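HDLP (histone deacetylase-like protein) (Aquifex aeolicus, PDB 1C3R) binds zinc and the hydroxamate inhibitor trichostatin A and probably acts as a deacetylase of the histone deacetylase family. Local coordinates at residues A[4-9]-A[308-313]. The protein carries 2 engineered substitutions. Sequence-based numbering, arbitrary orientation.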
loop_
_atom_site.group_PDB
_atom_site.type_symbol
_atom_site.label_atom_id
_atom_site.label_comp_id
_atom_site.label_asym_id
_atom_site.label_seq_id
_atom_site.Cartn_x
_atom_site.Cartn_y
_atom_site.Cartn_z
ATOM N N VAL A 4 -1.701 0.793 39.345
ATOM C CA VAL A 4 -1.380 0.991 37.941
ATOM C C VAL A 4 -0.383 -0.061 37.473
ATOM O O VAL A 4 0.730 -0.148 37.984
ATOM C CB VAL A 4 -0.789 2.398 37.733
ATOM C CG1 VAL A 4 -0.576 2.676 36.245
ATOM C CG2 VAL A 4 -1.715 3.428 38.363
ATOM N N LYS A 5 -0.787 -0.856 36.491
ATOM C CA LYS A 5 0.067 -1.914 35.977
ATOM C C LYS A 5 0.368 -1.790 34.489
ATOM O O LYS A 5 -0.385 -1.178 33.736
ATOM C CB LYS A 5 -0.586 -3.278 36.231
ATOM C CG LYS A 5 -0.718 -3.687 37.699
ATOM C CD LYS A 5 0.642 -3.953 38.327
ATOM C CE LYS A 5 0.511 -4.492 39.748
ATOM N NZ LYS A 5 -0.183 -3.537 40.653
ATOM N N LEU A 6 1.484 -2.388 34.086
ATOM C CA LEU A 6 1.899 -2.421 32.694
ATOM C C LEU A 6 2.027 -3.908 32.359
ATOM O O LEU A 6 2.709 -4.653 33.062
ATOM C CB LEU A 6 3.243 -1.708 32.518
ATOM C CG LEU A 6 3.819 -1.539 31.100
ATOM C CD1 LEU A 6 4.223 -2.881 30.528
ATOM C CD2 LEU A 6 2.802 -0.861 30.212
ATOM N N ILE A 7 1.346 -4.346 31.308
ATOM C CA ILE A 7 1.405 -5.745 30.912
ATOM C C ILE A 7 2.375 -5.879 29.746
ATOM O O ILE A 7 2.244 -5.186 28.738
ATOM C CB ILE A 7 0.012 -6.279 30.492
ATOM C CG1 ILE A 7 -0.919 -6.384 31.706
ATOM C CG2 ILE A 7 0.149 -7.665 29.895
ATOM C CD1 ILE A 7 -1.230 -5.084 32.395
ATOM N N GLY A 8 3.363 -6.755 29.893
ATOM C CA GLY A 8 4.332 -6.938 28.832
ATOM C C GLY A 8 5.411 -7.946 29.170
ATOM O O GLY A 8 5.383 -8.584 30.225
ATOM N N THR A 9 6.364 -8.082 28.259
ATOM C CA THR A 9 7.481 -9.002 28.406
ATOM C C THR A 9 8.508 -8.726 27.319
ATOM O O THR A 9 8.168 -8.221 26.255
ATOM C CB THR A 9 7.030 -10.459 28.251
ATOM O OG1 THR A 9 8.178 -11.315 28.272
ATOM C CG2 THR A 9 6.292 -10.649 26.934
ATOM N N LEU A 308 5.363 8.636 27.818
ATOM C CA LEU A 308 4.566 9.746 28.335
ATOM C C LEU A 308 3.287 9.152 28.928
ATOM O O LEU A 308 2.909 9.469 30.057
ATOM C CB LEU A 308 4.228 10.752 27.218
ATOM C CG LEU A 308 5.411 11.473 26.553
ATOM C CD1 LEU A 308 4.896 12.436 25.493
ATOM C CD2 LEU A 308 6.223 12.230 27.591
ATOM N N ILE A 309 2.645 8.263 28.178
ATOM C CA ILE A 309 1.427 7.615 28.639
ATOM C C ILE A 309 1.664 6.913 29.973
ATOM O O ILE A 309 0.891 7.075 30.914
ATOM C CB ILE A 309 0.925 6.568 27.609
ATOM C CG1 ILE A 309 0.571 7.260 26.293
ATOM C CG2 ILE A 309 -0.291 5.837 28.152
ATOM C CD1 ILE A 309 -0.527 8.291 26.433
ATOM N N TRP A 310 2.740 6.137 30.056
ATOM C CA TRP A 310 3.040 5.421 31.287
ATOM C C TRP A 310 3.291 6.337 32.480
ATOM O O TRP A 310 2.871 6.011 33.597
ATOM C CB TRP A 310 4.233 4.483 31.103
ATOM C CG TRP A 310 4.603 3.771 32.376
ATOM C CD1 TRP A 310 5.729 3.960 33.124
ATOM C CD2 TRP A 310 3.805 2.816 33.089
ATOM N NE1 TRP A 310 5.682 3.186 34.258
ATOM C CE2 TRP A 310 4.512 2.473 34.260
ATOM C CE3 TRP A 310 2.560 2.219 32.851
ATOM C CZ2 TRP A 310 4.015 1.556 35.198
ATOM C CZ3 TRP A 310 2.066 1.307 33.784
ATOM C CH2 TRP A 310 2.795 0.987 34.943
ATOM N N CYS A 311 3.976 7.462 32.265
ATOM C CA CYS A 311 4.230 8.398 33.368
ATOM C C CYS A 311 2.911 9.012 33.868
ATOM O O CYS A 311 2.719 9.202 35.071
ATOM C CB CYS A 311 5.197 9.510 32.937
ATOM S SG CYS A 311 6.920 8.983 32.688
ATOM N N GLU A 312 2.006 9.319 32.944
ATOM C CA GLU A 312 0.705 9.883 33.306
ATOM C C GLU A 312 -0.007 8.920 34.249
ATOM O O GLU A 312 -0.425 9.287 35.341
ATOM C CB GLU A 312 -0.175 10.058 32.070
ATOM C CG GLU A 312 -0.644 11.471 31.782
ATOM C CD GLU A 312 -1.370 12.107 32.941
ATOM O OE1 GLU A 312 -2.282 11.466 33.502
ATOM O OE2 GLU A 312 -1.038 13.259 33.281
ATOM N N LEU A 313 -0.157 7.680 33.802
ATOM C CA LEU A 313 -0.832 6.661 34.600
ATOM C C LEU A 313 -0.114 6.355 35.902
ATOM O O LEU A 313 -0.744 6.213 36.943
ATOM C CB LEU A 313 -0.965 5.363 33.807
ATOM C CG LEU A 313 -1.953 5.367 32.651
ATOM C CD1 LEU A 313 -1.819 4.073 31.873
ATOM C CD2 LEU A 313 -3.362 5.541 33.192
#
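L6 lays its CB over one face of the six-membered ring of W310, 3.9 Å from the ring centroid and 29° off the normal, which meets the geometry of a CH-pi contact. W310 CG stands anti to the backbone N (chi1 178°), a torsion that extends the indole across to the strand. Polar backbone atoms border the same ring: K5 O sits at its edge, near the plane, 3.5 Å from W310 CZ3, while V4 O approaches W310 CH2 obliquely. No hydrogen bond joins the segments; the indole NE1 is instead satisfied by the carbonyl of L40, a bond that is likely to limit the ring's rotation.

The contact belongs to the alpha/beta, arginase-like fold of histone deacetylases: strand 4-8 is flanked in the parallel sheet by strands 46-48 and 122-125, and its axis and that of segment 308-313, part of helix 299-314, approach to 9.5 Å and run roughly antiparallel (151°).

Apolar packing completes the interface. V4 CG1 reaches W310 CZ3 at 3.9 Å and L313 CB at 3.6 Å. Separately, the methyl V4 CG2 makes a van der Waals contact with the backbone carbonyl oxygen L313 O at 3.3 Å. Replacing W310 by an alanine would probably leave a gap beside L6 and V4 and the L40 carbonyl without its indole donor. Toward helix 272-286, E312 forms a salt bridge with R283.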